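Local coordinates for putative ABC transporter subunit, substrate-binding component (Rhodopseudomonas palustris, PDB 4EVQ), which binds 4-hydroxybenzoate and probably delivers it, as the solute-binding component, to an ABC transporter for benzoate derivatives obtained from lignin, at residues E34-G39 against I110-G115; E41-S46 against A296-D301; V61-A66 against I87-S92; T131-G136 against P238-D243; V259-S264 against A290-D295. All coordinates share one frame; numbering follows the deposited sequence.

Contact 1: residues E34-G39 against I110-G115. With PHB (p-hydroxybenzoic acid), chain H.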
# COMPACT_ATOMS: atom_id res chain seq x y z
N GLU A 34 -9.71 -5.33 5.53
CA GLU A 34 -11.04 -5.43 4.95
C GLU A 34 -11.06 -4.96 3.48
O GLU A 34 -11.61 -5.64 2.61
CB GLU A 34 -12.05 -4.61 5.75
CG GLU A 34 -13.48 -4.57 5.16
CD GLU A 34 -14.38 -3.68 5.99
OE1 GLU A 34 -14.19 -2.45 6.02
OE2 GLU A 34 -15.28 -4.23 6.63
N ALA A 35 -10.48 -3.79 3.20
CA ALA A 35 -10.48 -3.28 1.82
C ALA A 35 -9.74 -4.21 0.84
O ALA A 35 -10.20 -4.42 -0.27
CB ALA A 35 -9.87 -1.89 1.81
N ILE A 36 -8.59 -4.71 1.26
CA ILE A 36 -7.81 -5.62 0.41
C ILE A 36 -8.60 -6.89 0.14
O ILE A 36 -8.64 -7.39 -0.99
CB ILE A 36 -6.45 -5.94 1.07
CG1 ILE A 36 -5.57 -4.66 1.09
CG2 ILE A 36 -5.74 -7.08 0.35
CD1 ILE A 36 -4.40 -4.79 2.01
N THR A 37 -9.20 -7.44 1.19
CA THR A 37 -9.98 -8.66 1.03
C THR A 37 -11.18 -8.44 0.09
O THR A 37 -11.48 -9.28 -0.79
CB THR A 37 -10.46 -9.15 2.40
OG1 THR A 37 -9.32 -9.40 3.24
CG2 THR A 37 -11.25 -10.46 2.30
N ARG A 38 -11.82 -7.28 0.24
CA ARG A 38 -12.94 -6.92 -0.65
C ARG A 38 -12.51 -6.81 -2.09
O ARG A 38 -13.19 -7.32 -3.00
CB ARG A 38 -13.62 -5.62 -0.20
CG ARG A 38 -14.50 -5.74 1.05
CD ARG A 38 -14.94 -4.36 1.48
NE ARG A 38 -15.97 -4.45 2.50
CZ ARG A 38 -16.60 -3.40 3.01
NH1 ARG A 38 -16.24 -2.16 2.69
NH2 ARG A 38 -17.61 -3.61 3.88
N GLY A 39 -11.39 -6.14 -2.33
CA GLY A 39 -10.89 -6.06 -3.69
C GLY A 39 -10.62 -7.42 -4.32
O GLY A 39 -10.97 -7.68 -5.48
N ILE A 110 2.13 -13.03 -2.94
CA ILE A 110 1.82 -11.69 -3.39
C ILE A 110 1.59 -10.78 -2.17
O ILE A 110 0.77 -11.07 -1.33
CB ILE A 110 0.56 -11.68 -4.32
CG1 ILE A 110 0.71 -12.70 -5.44
CG2 ILE A 110 0.25 -10.27 -4.78
CD1 ILE A 110 -0.60 -12.96 -6.18
N VAL A 111 2.36 -9.71 -2.12
CA VAL A 111 2.23 -8.68 -1.07
C VAL A 111 1.30 -7.61 -1.58
O VAL A 111 1.63 -6.92 -2.53
CB VAL A 111 3.59 -8.12 -0.73
CG1 VAL A 111 3.48 -7.01 0.32
CG2 VAL A 111 4.53 -9.19 -0.25
N PRO A 112 0.15 -7.42 -0.93
CA PRO A 112 -0.89 -6.53 -1.46
C PRO A 112 -0.91 -5.15 -0.77
O PRO A 112 -1.83 -4.39 -0.98
CB PRO A 112 -2.18 -7.30 -1.15
CG PRO A 112 -1.91 -7.86 0.18
CD PRO A 112 -0.43 -8.24 0.14
N ASN A 113 0.04 -4.91 0.11
CA ASN A 113 0.18 -3.55 0.64
C ASN A 113 1.58 -3.24 1.19
O ASN A 113 2.23 -2.30 0.74
CB ASN A 113 -0.81 -3.22 1.78
CG ASN A 113 -0.68 -1.76 2.20
OD1 ASN A 113 -1.05 -0.87 1.43
ND2 ASN A 113 -0.04 -1.52 3.35
N ALA A 114 2.06 -4.00 2.18
CA ALA A 114 3.28 -3.66 2.91
C ALA A 114 4.35 -3.12 1.99
O ALA A 114 4.76 -3.80 1.04
CB ALA A 114 3.82 -4.85 3.69
N GLY A 115 4.84 -1.95 2.28
CA GLY A 115 5.82 -1.27 1.45
C GLY A 115 7.25 -1.56 1.75
O GLY A 115 8.13 -0.99 1.07
C1' PHB H . 3.14 -0.63 5.95
O1' PHB H . 3.35 -0.97 7.14
O2' PHB H . 3.91 -0.98 4.98
C1 PHB H . 1.98 0.21 5.57
C2 PHB H . 0.85 0.21 6.39
C3 PHB H . -0.24 1.01 6.04
C4 PHB H . -0.18 1.78 4.93
C5 PHB H . 0.92 1.77 4.09
C6 PHB H . 1.98 0.99 4.44
O4 PHB H . -1.22 2.56 4.58
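Ile36 alone carries the helical side of this contact, touching Pro112 and Asn113 with two different branches. Its CG2 methyl meets the proline ring across the CB-CG bond, 3.9 Å from Pro112 CB, while CD1 reaches on to Asn113 CB, also at 3.9 Å. This division of labour follows from the side-chain shape: CG1 lies anti to the carbonyl carbon (chi1 -68°) and the arm beyond it is extended, carrying CD1 well past CG2. Both neighbours are crossed at about a right angle, and all three residues are buried.

Asn113 passes the packing on to the ligand. Its ND2 lies 3.4 Å from C6 of the bound 4-hydroxybenzoate, and the amide is held at both ends, ND2 by the backbone O of Val90 and OD1 by Gln292 NE2. Two residues further on, Gly115 N gives a nearly straight hydrogen bond of 3.0 Å to carboxylate oxygen O2' of the ligand (167° at the hydrogen).

Helix 30-46 thus backs a loop that leaves the end of strand 109-111 and lines the pocket, an arrangement typical of periplasmic binding proteins of the leucine-binding family, where loops beyond the strand ends form the ligand cleft.

Contact 2: residues E41-S46 against A296-D301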
# COMPACT_ATOMS: atom_id res chain seq x y z
N GLU A 41 -11.86 -10.43 -3.34
CA GLU A 41 -13.09 -11.19 -3.48
C GLU A 41 -13.94 -10.66 -4.63
O GLU A 41 -14.59 -11.43 -5.34
CB GLU A 41 -13.89 -11.16 -2.17
CG GLU A 41 -13.18 -11.98 -1.09
CD GLU A 41 -13.88 -11.95 0.27
OE1 GLU A 41 -14.50 -10.94 0.64
OE2 GLU A 41 -13.75 -12.97 0.99
N LEU A 42 -13.99 -9.34 -4.78
CA LEU A 42 -14.75 -8.77 -5.89
C LEU A 42 -14.16 -9.21 -7.21
O LEU A 42 -14.89 -9.52 -8.18
CB LEU A 42 -14.78 -7.23 -5.78
CG LEU A 42 -15.82 -6.53 -6.65
CD1 LEU A 42 -17.26 -6.82 -6.16
CD2 LEU A 42 -15.51 -5.01 -6.73
N TYR A 43 -12.85 -9.22 -7.30
CA TYR A 43 -12.24 -9.70 -8.56
C TYR A 43 -12.61 -11.14 -8.83
O TYR A 43 -12.97 -11.48 -9.96
CB TYR A 43 -10.72 -9.57 -8.56
CG TYR A 43 -10.17 -10.03 -9.87
CD1 TYR A 43 -10.37 -9.29 -11.01
CD2 TYR A 43 -9.57 -11.27 -9.99
CE1 TYR A 43 -9.95 -9.74 -12.25
CE2 TYR A 43 -9.14 -11.74 -11.22
CZ TYR A 43 -9.31 -10.96 -12.34
OH TYR A 43 -8.88 -11.39 -13.57
N VAL A 44 -12.49 -11.99 -7.83
CA VAL A 44 -12.86 -13.40 -8.04
C VAL A 44 -14.32 -13.49 -8.48
O VAL A 44 -14.63 -14.25 -9.39
CB VAL A 44 -12.61 -14.22 -6.77
CG1 VAL A 44 -13.25 -15.60 -6.87
CG2 VAL A 44 -11.07 -14.34 -6.50
N GLN A 45 -15.21 -12.73 -7.87
CA GLN A 45 -16.61 -12.72 -8.29
C GLN A 45 -16.78 -12.25 -9.72
O GLN A 45 -17.59 -12.82 -10.46
CB GLN A 45 -17.42 -11.85 -7.34
CG GLN A 45 -18.90 -11.69 -7.67
CD GLN A 45 -19.63 -10.88 -6.58
OE1 GLN A 45 -19.43 -9.66 -6.42
NE2 GLN A 45 -20.46 -11.57 -5.81
N SER A 46 -15.99 -11.26 -10.13
CA SER A 46 -16.07 -10.74 -11.48
C SER A 46 -15.71 -11.81 -12.50
O SER A 46 -16.14 -11.72 -13.64
CB SER A 46 -15.19 -9.50 -11.67
OG SER A 46 -13.81 -9.83 -11.89
N ALA A 296 -3.98 -7.93 -6.98
CA ALA A 296 -3.43 -9.22 -6.55
C ALA A 296 -4.26 -10.32 -7.18
O ALA A 296 -3.68 -11.31 -7.65
CB ALA A 296 -3.44 -9.33 -5.04
N GLY A 297 -5.58 -10.16 -7.26
CA GLY A 297 -6.45 -11.11 -7.95
C GLY A 297 -6.11 -11.18 -9.41
O GLY A 297 -5.97 -12.30 -9.94
N GLN A 298 -5.93 -10.06 -10.10
CA GLN A 298 -5.55 -10.13 -11.51
C GLN A 298 -4.20 -10.80 -11.74
O GLN A 298 -4.00 -11.55 -12.73
CB GLN A 298 -5.53 -8.74 -12.12
CG GLN A 298 -6.82 -7.96 -12.01
CD GLN A 298 -6.93 -6.94 -13.13
OE1 GLN A 298 -7.27 -7.28 -14.28
NE2 GLN A 298 -6.66 -5.69 -12.82
N LEU A 299 -3.23 -10.53 -10.88
CA LEU A 299 -1.92 -11.10 -11.04
C LEU A 299 -1.98 -12.62 -10.82
O LEU A 299 -1.38 -13.40 -11.59
CB LEU A 299 -0.97 -10.45 -10.04
CG LEU A 299 0.49 -10.86 -10.16
CD1 LEU A 299 1.07 -10.48 -11.53
CD2 LEU A 299 1.33 -10.27 -9.03
N LEU A 300 -2.67 -13.06 -9.77
CA LEU A 300 -2.84 -14.48 -9.55
C LEU A 300 -3.57 -15.11 -10.69
O LEU A 300 -3.18 -16.22 -11.11
CB LEU A 300 -3.58 -14.70 -8.22
CG LEU A 300 -3.75 -16.19 -7.83
CD1 LEU A 300 -2.40 -16.90 -7.80
CD2 LEU A 300 -4.44 -16.30 -6.49
N ASP A 301 -4.61 -14.50 -11.22
CA ASP A 301 -5.32 -15.05 -12.36
C ASP A 301 -4.37 -15.28 -13.53
O ASP A 301 -4.46 -16.32 -14.20
CB ASP A 301 -6.44 -14.06 -12.76
CG ASP A 301 -7.61 -14.70 -13.53
OD1 ASP A 301 -7.73 -15.92 -13.58
OD2 ASP A 301 -8.45 -13.92 -14.01
O HOH W 1 -7.00 -9.51 -15.67
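The axes of helix segments 41-46 and 296-301 pass 9.1 Å apart at 49° between their N-to-C directions, with the CA atoms of Tyr43 and Gly297 only 6.0 Å from each other. In this periplasmic binding fold the pair belongs to helices 30-46 and 288-306, which pack together beside the six-stranded sheet, away from the ligand.

Tyr43 fills the interface. With CG anti to the backbone N (chi1 -178°), its ring extends across the second helix and lies against the backbone of Gly297, CE2 being 3.5 Å from Gly297 O; a CB on that glycine would collide with the ring. Gln298 comes over one ring face, its CG 4.0 Å from the centroid in a CH-pi contact. Its amide is held elsewhere, NE2 by Asp295 OD1 and Ala327 O, while OE1 accepts from a water at 2.6 Å that also makes a weak bond to Tyr43 OH. Trp294 meets the Tyr43 ring edge-to-face.

The carboxylate of Asp301 closes the far end of the ring, its plane turned 69° from the ring plane. Oxygen OD1 accepts from Gly52 N, and OD2 accepts the hydrogen bond of Tyr43 OH at 2.6 Å through its anti lone pair.

Contact 3: residues V61-A66 against I87-S92. With PHB (p-hydroxybenzoic acid), chain H.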
# COMPACT_ATOMS: atom_id res chain seq x y z
N VAL A 61 -6.24 -15.48 7.87
CA VAL A 61 -5.52 -15.53 9.14
C VAL A 61 -5.25 -14.09 9.54
O VAL A 61 -4.67 -13.31 8.78
CB VAL A 61 -4.21 -16.33 9.00
CG1 VAL A 61 -3.38 -16.27 10.26
CG2 VAL A 61 -4.52 -17.79 8.59
N ASP A 62 -5.70 -13.73 10.73
CA ASP A 62 -5.51 -12.42 11.28
C ASP A 62 -4.14 -12.23 11.85
O ASP A 62 -3.78 -12.84 12.85
CB ASP A 62 -6.52 -12.24 12.41
CG ASP A 62 -6.48 -10.83 13.01
OD1 ASP A 62 -5.85 -9.90 12.44
OD2 ASP A 62 -7.13 -10.67 14.06
N ASP A 63 -3.34 -11.35 11.22
CA ASP A 63 -1.97 -11.12 11.68
C ASP A 63 -1.87 -10.11 12.82
O ASP A 63 -0.81 -9.95 13.41
CB ASP A 63 -1.04 -10.72 10.53
CG ASP A 63 -1.21 -9.24 10.08
OD1 ASP A 63 -2.03 -8.50 10.55
OD2 ASP A 63 -0.44 -8.80 9.22
N GLU A 64 -2.97 -9.45 13.14
CA GLU A 64 -3.06 -8.47 14.24
C GLU A 64 -2.05 -7.31 14.11
O GLU A 64 -1.75 -6.64 15.09
CB GLU A 64 -2.90 -9.18 15.62
CG GLU A 64 -3.87 -10.34 15.82
CD GLU A 64 -3.65 -11.20 17.08
OE1 GLU A 64 -2.71 -10.97 17.86
OE2 GLU A 64 -4.50 -12.09 17.34
N SER A 65 -1.49 -7.13 12.92
CA SER A 65 -0.36 -6.23 12.73
C SER A 65 0.71 -6.39 13.80
O SER A 65 1.32 -5.39 14.23
CB SER A 65 -0.79 -4.79 12.56
OG SER A 65 -1.68 -4.70 11.46
N ALA A 66 1.01 -7.65 14.15
CA ALA A 66 1.92 -7.96 15.27
C ALA A 66 3.12 -8.76 14.80
O ALA A 66 3.06 -10.00 14.62
CB ALA A 66 1.18 -8.76 16.31
N ILE A 87 -1.05 -14.65 0.19
CA ILE A 87 -1.27 -13.21 -0.06
C ILE A 87 -1.26 -12.49 1.28
O ILE A 87 -2.09 -12.75 2.16
CB ILE A 87 -2.57 -12.94 -0.86
CG1 ILE A 87 -2.52 -13.68 -2.19
CG2 ILE A 87 -2.80 -11.42 -1.03
CD1 ILE A 87 -3.76 -13.53 -3.01
N GLY A 88 -0.31 -11.58 1.47
CA GLY A 88 -0.27 -10.75 2.67
C GLY A 88 0.99 -9.94 2.66
O GLY A 88 1.87 -10.13 1.80
N THR A 89 1.10 -8.90 3.49
CA THR A 89 0.10 -8.38 4.39
C THR A 89 0.14 -6.84 4.34
O THR A 89 0.69 -6.27 3.37
CB THR A 89 0.32 -8.93 5.78
OG1 THR A 89 -0.71 -8.42 6.68
CG2 THR A 89 1.68 -8.55 6.34
N VAL A 90 -0.41 -6.17 5.34
CA VAL A 90 -0.41 -4.70 5.44
C VAL A 90 0.79 -4.09 6.10
O VAL A 90 1.42 -3.21 5.53
CB VAL A 90 -1.70 -4.23 6.15
CG1 VAL A 90 -1.67 -2.74 6.50
CG2 VAL A 90 -2.93 -4.53 5.27
N HIS A 91 1.12 -4.54 7.30
CA HIS A 91 2.17 -3.95 8.13
C HIS A 91 3.55 -4.45 7.70
O HIS A 91 3.76 -5.66 7.59
CB HIS A 91 1.85 -4.33 9.59
CG HIS A 91 2.76 -3.75 10.63
ND1 HIS A 91 4.06 -4.18 10.82
CD2 HIS A 91 2.51 -2.88 11.64
CE1 HIS A 91 4.57 -3.56 11.87
NE2 HIS A 91 3.66 -2.75 12.37
N SER A 92 4.46 -3.54 7.43
CA SER A 92 5.77 -3.89 6.90
C SER A 92 6.58 -4.79 7.79
O SER A 92 7.34 -5.60 7.29
CB SER A 92 6.60 -2.64 6.63
OG SER A 92 6.28 -2.02 5.41
C1' PHB H . 3.14 -0.63 5.95
O1' PHB H . 3.35 -0.97 7.14
O2' PHB H . 3.91 -0.98 4.98
C1 PHB H . 1.98 0.21 5.57
C2 PHB H . 0.85 0.21 6.39
C3 PHB H . -0.24 1.01 6.04
C4 PHB H . -0.18 1.78 4.93
C5 PHB H . 0.92 1.77 4.09
C6 PHB H . 1.98 0.99 4.44
O4 PHB H . -1.22 2.56 4.58
O HOH W 2 -0.80 -6.10 9.01
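Thr89, which grips Asp63 across this contact, follows a cis peptide bond, rare before a residue other than proline. Both segments leave parallel strands of the Rossmann-like sheet of this periplasmic binding fold; strand 17-23 lies between strands 54-62 and 85-88, and their loops meet beyond its end.

Asp63 and Thr89 approach from opposite directions. Thr89 OG1, anti to its own main-chain nitrogen (chi1 -178°), donates to Asp63 OD2 at 2.6 Å, arriving from above the carboxylate plane. The other oxygen, OD1, accepts from Ser65 N at 2.8 Å and closes an Asx turn, which fixes the rotation of the carboxylate. A water joins the loops: it donates to Asp63 OD2 and Ser65 OG and accepts from His91 N at 3.0 Å.

Further along, Ser65 lies against the imidazole of His91, its carbonyl O over one ring face, 3.8 Å from CD2. The same ring stacks on Tyr161, and its ND1 accepts weak bonds from Gly93 N and Val94 N, capping the start of helix 92-105. That helix end, where the helix dipole would probably favour an anion, receives the ligand carboxylate: Ser92 N donates to O1' at 2.8 Å and Ser92 OG to O2' at 2.6 Å.

Contact 4: residues T131-G136 against P238-D243. With PHB (p-hydroxybenzoic acid), chain H.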
# COMPACT_ATOMS: atom_id res chain seq x y z
N THR A 131 1.95 -5.97 -5.34
CA THR A 131 1.00 -5.24 -6.13
C THR A 131 0.76 -3.79 -5.63
O THR A 131 -0.09 -3.09 -6.20
CB THR A 131 -0.33 -5.92 -6.27
OG1 THR A 131 -0.94 -6.07 -4.97
CG2 THR A 131 -0.22 -7.28 -6.96
N SER A 132 1.52 -3.39 -4.64
CA SER A 132 1.31 -2.09 -4.00
C SER A 132 2.35 -1.05 -4.42
O SER A 132 2.13 -0.41 -5.42
CB SER A 132 1.20 -2.31 -2.52
OG SER A 132 2.38 -2.88 -1.98
N PHE A 133 3.46 -0.94 -3.69
CA PHE A 133 4.45 0.13 -3.80
C PHE A 133 5.59 -0.23 -2.88
O PHE A 133 5.45 -1.12 -2.03
CB PHE A 133 3.84 1.50 -3.40
CG PHE A 133 3.42 1.50 -1.99
CD1 PHE A 133 2.21 0.93 -1.64
CD2 PHE A 133 4.27 1.89 -0.97
CE1 PHE A 133 1.88 0.75 -0.32
CE2 PHE A 133 3.90 1.74 0.36
CZ PHE A 133 2.73 1.14 0.66
N ALA A 134 6.70 0.52 -2.99
CA ALA A 134 7.76 0.50 -2.03
C ALA A 134 7.79 1.80 -1.23
O ALA A 134 7.66 2.90 -1.82
CB ALA A 134 9.09 0.30 -2.74
N ASN A 135 8.03 1.67 0.06
CA ASN A 135 8.00 2.81 0.98
C ASN A 135 8.93 3.93 0.56
O ASN A 135 8.54 5.08 0.55
CB ASN A 135 8.43 2.33 2.37
CG ASN A 135 7.37 1.49 3.08
OD1 ASN A 135 6.17 1.63 2.85
ND2 ASN A 135 7.83 0.64 3.97
N GLY A 136 10.17 3.61 0.23
CA GLY A 136 11.11 4.69 -0.05
C GLY A 136 10.74 5.38 -1.34
O GLY A 136 10.86 6.61 -1.45
N PRO A 238 2.24 10.80 1.95
CA PRO A 238 1.80 9.76 1.02
C PRO A 238 0.30 9.57 1.15
O PRO A 238 -0.27 9.83 2.18
CB PRO A 238 2.58 8.53 1.50
CG PRO A 238 2.67 8.75 3.02
CD PRO A 238 2.87 10.26 3.16
N GLY A 239 -0.36 9.11 0.10
CA GLY A 239 -1.80 9.08 0.08
C GLY A 239 -2.51 8.18 1.05
O GLY A 239 -3.72 8.31 1.19
N PHE A 240 -1.77 7.31 1.70
CA PHE A 240 -2.33 6.52 2.80
C PHE A 240 -2.89 7.41 3.89
O PHE A 240 -3.75 6.98 4.66
CB PHE A 240 -1.28 5.57 3.38
CG PHE A 240 -0.44 4.91 2.34
CD1 PHE A 240 -1.03 4.03 1.45
CD2 PHE A 240 0.89 5.24 2.19
CE1 PHE A 240 -0.27 3.48 0.44
CE2 PHE A 240 1.64 4.69 1.13
CZ PHE A 240 1.05 3.83 0.28
N LEU A 241 -2.38 8.64 3.99
CA LEU A 241 -2.81 9.58 5.04
C LEU A 241 -4.29 9.91 4.88
O LEU A 241 -4.94 10.18 5.86
CB LEU A 241 -1.97 10.84 4.90
CG LEU A 241 -2.26 11.96 5.90
CD1 LEU A 241 -1.99 11.51 7.32
CD2 LEU A 241 -1.44 13.21 5.55
N THR A 242 -4.82 9.92 3.65
CA THR A 242 -6.21 10.27 3.42
C THR A 242 -7.10 9.15 2.90
O THR A 242 -8.32 9.23 3.01
CB THR A 242 -6.32 11.51 2.50
OG1 THR A 242 -5.73 11.23 1.21
CG2 THR A 242 -5.61 12.69 3.09
N ASP A 243 -6.50 8.11 2.29
CA ASP A 243 -7.34 7.11 1.67
C ASP A 243 -8.18 6.33 2.69
O ASP A 243 -7.68 5.81 3.66
CB ASP A 243 -6.52 6.14 0.81
CG ASP A 243 -6.56 6.49 -0.67
OD1 ASP A 243 -6.35 7.68 -1.01
OD2 ASP A 243 -6.81 5.58 -1.51
C1' PHB H . 3.14 -0.63 5.95
O1' PHB H . 3.35 -0.97 7.14
O2' PHB H . 3.91 -0.98 4.98
C1 PHB H . 1.98 0.21 5.57
C2 PHB H . 0.85 0.21 6.39
C3 PHB H . -0.24 1.01 6.04
C4 PHB H . -0.18 1.78 4.93
C5 PHB H . 0.92 1.77 4.09
C6 PHB H . 1.98 0.99 4.44
O4 PHB H . -1.22 2.56 4.58
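Phe133 and Phe240 are brought together by side-chain torsions that send them from opposite directions: Phe133 CG lies between the backbone N and the carbonyl carbon (chi1 63°), whereas Phe240 CG is anti to its carbonyl carbon (chi1 -42°). The end of the Phe240 ring comes over one face of Phe133, offset toward the rim. Their centroids are 4.5 Å apart and the planes make 37°, an oblique pairing that is neither a stack nor edge-to-face; the CZ atoms are modelled implausibly close, so the exact spacing there is doubtful.

Both rings bound the 4-hydroxybenzoate pocket, in the cleft between the two lobes of the periplasmic binding fold. Phe133 lies on the linker that passes from strand 128-130 of one lobe to helix 135-148 of the other, and Phe240 in a short 3-10 turn after strand 235-238 of that second lobe. The ligand meets the two rings differently. Its C5 sits over the centre of the Phe240 face, 3.8 Å above the plane, and its phenol O4 is 3.2 Å from Phe240 CB; C6 instead approaches the edge of Phe133, 3.9 Å from CZ. Replacing Phe240 with an alanine would probably remove the aromatic face lying over ligand C5 and leave the Phe133 face without this partner. The turn carrying Phe240 is tied by Gly239 O, which accepts from Thr242 N at 3.1 Å and Asp243 N at 3.0 Å.

Contact 5: residues V259-S264 against A290-D295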
# COMPACT_ATOMS: atom_id res chain seq x y z
N VAL A 259 0.55 12.33 -2.38
CA VAL A 259 1.01 11.66 -3.59
C VAL A 259 0.68 10.17 -3.46
O VAL A 259 0.94 9.57 -2.41
CB VAL A 259 2.50 11.89 -3.81
CG1 VAL A 259 3.03 10.99 -4.90
CG2 VAL A 259 2.77 13.37 -4.16
N LEU A 260 0.08 9.60 -4.49
CA LEU A 260 -0.28 8.18 -4.45
C LEU A 260 -0.39 7.67 -5.88
O LEU A 260 -0.72 8.39 -6.80
CB LEU A 260 -1.64 7.97 -3.72
CG LEU A 260 -1.91 6.55 -3.20
CD1 LEU A 260 -0.94 6.15 -2.12
CD2 LEU A 260 -3.37 6.51 -2.69
N HIS A 261 -0.22 6.36 -5.98
CA HIS A 261 -0.37 5.60 -7.22
C HIS A 261 -1.81 5.32 -7.64
O HIS A 261 -2.05 4.63 -8.61
CB HIS A 261 0.47 4.33 -7.12
CG HIS A 261 0.22 3.54 -5.88
ND1 HIS A 261 0.59 4.02 -4.64
CD2 HIS A 261 -0.31 2.31 -5.69
CE1 HIS A 261 0.25 3.14 -3.73
NE2 HIS A 261 -0.28 2.09 -4.33
N TYR A 262 -2.78 5.84 -6.91
CA TYR A 262 -4.19 5.72 -7.28
C TYR A 262 -4.94 6.99 -6.91
O TYR A 262 -4.61 7.62 -5.92
CB TYR A 262 -4.85 4.52 -6.55
CG TYR A 262 -6.29 4.34 -6.92
CD1 TYR A 262 -6.68 3.91 -8.19
CD2 TYR A 262 -7.29 4.56 -5.96
CE1 TYR A 262 -8.00 3.79 -8.52
CE2 TYR A 262 -8.63 4.42 -6.30
CZ TYR A 262 -8.97 4.01 -7.58
OH TYR A 262 -10.31 3.88 -7.88
N VAL A 263 -5.91 7.36 -7.73
CA VAL A 263 -6.87 8.41 -7.40
C VAL A 263 -8.21 7.91 -7.91
O VAL A 263 -8.27 7.33 -8.99
CB VAL A 263 -6.61 9.74 -8.14
CG1 VAL A 263 -7.26 10.90 -7.36
CG2 VAL A 263 -5.24 9.99 -8.42
N SER A 264 -9.29 8.11 -7.16
CA SER A 264 -10.52 7.42 -7.53
C SER A 264 -11.12 7.95 -8.80
O SER A 264 -11.88 7.22 -9.42
CB SER A 264 -11.56 7.39 -6.42
OG SER A 264 -11.85 8.67 -6.07
N ALA A 290 -8.15 -1.43 -1.63
CA ALA A 290 -9.02 -2.26 -2.45
C ALA A 290 -8.46 -2.49 -3.85
O ALA A 290 -8.53 -3.61 -4.37
CB ALA A 290 -10.39 -1.66 -2.53
N VAL A 291 -7.86 -1.46 -4.46
CA VAL A 291 -7.25 -1.62 -5.76
C VAL A 291 -6.13 -2.62 -5.69
O VAL A 291 -5.96 -3.45 -6.61
CB VAL A 291 -6.70 -0.27 -6.24
CG1 VAL A 291 -5.88 -0.42 -7.52
CG2 VAL A 291 -7.82 0.72 -6.50
N GLN A 292 -5.28 -2.55 -4.68
CA GLN A 292 -4.16 -3.43 -4.53
C GLN A 292 -4.61 -4.88 -4.35
O GLN A 292 -3.95 -5.79 -4.87
CB GLN A 292 -3.25 -2.98 -3.37
CG GLN A 292 -2.55 -1.66 -3.68
CD GLN A 292 -1.90 -0.96 -2.50
OE1 GLN A 292 -1.23 0.03 -2.68
NE2 GLN A 292 -2.10 -1.47 -1.30
N GLY A 293 -5.70 -5.11 -3.68
CA GLY A 293 -6.28 -6.45 -3.55
C GLY A 293 -6.85 -6.95 -4.85
O GLY A 293 -6.65 -8.11 -5.24
N TRP A 294 -7.59 -6.11 -5.53
CA TRP A 294 -8.10 -6.45 -6.85
C TRP A 294 -6.98 -6.86 -7.79
O TRP A 294 -7.08 -7.87 -8.53
CB TRP A 294 -8.83 -5.23 -7.38
CG TRP A 294 -9.36 -5.29 -8.79
CD1 TRP A 294 -8.72 -4.86 -9.91
CD2 TRP A 294 -10.69 -5.66 -9.21
NE1 TRP A 294 -9.54 -4.98 -10.99
CE2 TRP A 294 -10.76 -5.46 -10.60
CE3 TRP A 294 -11.80 -6.17 -8.55
CZ2 TRP A 294 -11.90 -5.75 -11.36
CZ3 TRP A 294 -12.96 -6.41 -9.29
CH2 TRP A 294 -13.00 -6.21 -10.68
N ASP A 295 -5.90 -6.11 -7.80
CA ASP A 295 -4.80 -6.41 -8.68
C ASP A 295 -4.01 -7.62 -8.26
O ASP A 295 -3.40 -8.28 -9.13
CB ASP A 295 -3.89 -5.20 -8.87
CG ASP A 295 -4.55 -4.10 -9.70
OD1 ASP A 295 -5.41 -4.41 -10.56
OD2 ASP A 295 -4.17 -2.91 -9.54
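This is a buried hinge-side contact, one hydrogen bond and one CH-pi contact joining His261 and Tyr262 to helix 288-306. The two residues follow strand 257-260 of the seven-stranded sheet, at the point where the chain of this two-lobed periplasmic binding fold leaves one lobe, while the helix belongs to the other lobe and runs into it from the cleft.

His261 NE2 donates to Gln292 OE1 at 2.8 Å, with 166° at the hydrogen. The bond lies in both the ring plane and the carbonyl plane, and the imidazole and amide are nearly coplanar, 10° apart, although the side chains cross at about a right angle. Gln292 reaches the ring because its chain is extended beyond CG, and its NE2 is engaged on Asn113 of the pocket loop. Gln292, which positions the ligand-lining Asn113, is thus a second-shell residue, and His261 steadies it from behind; the histidine also meets the Phe133 ring. A leucine in place of His261 would probably leave Gln292 OE1 without this donor and the amide less firmly fixed in rotation.

Beside this pair, Tyr262 offers its ring to Val291. The phenol is held at its far end by Asn271, where OH is hydrogen-bonded to OD1. The CG2 methyl of Val291, placed anti to the carbonyl carbon of its own residue, sits squarely over the ring in a CH-pi contact, 3.5 Å from the Tyr262 centroid and 7° off the normal.

In the fold
All five contacts are buried, but their depth differs: contact 4 is centred about 5 Å from the centre of the chain, contact 2 about 17 Å. Contacts 1 and 2 share helix 30-46, contacts 2 and 5 share helix 288-306, and contacts 1 and 3 reach neighbouring strands of one sheet. Contacts 1, 3 and 4 each touch the ligand, contacts 1 and 3 with polar groups at its carboxylate, contact 4 with aromatic rings against its ring. Contact 5 stands one shell behind. Across the segments, contacts 1 and 4 are apolar, whereas contacts 2, 3 and 5 each include a side-chain hydrogen bond, accepted by a carboxylate in contacts 2 and 3.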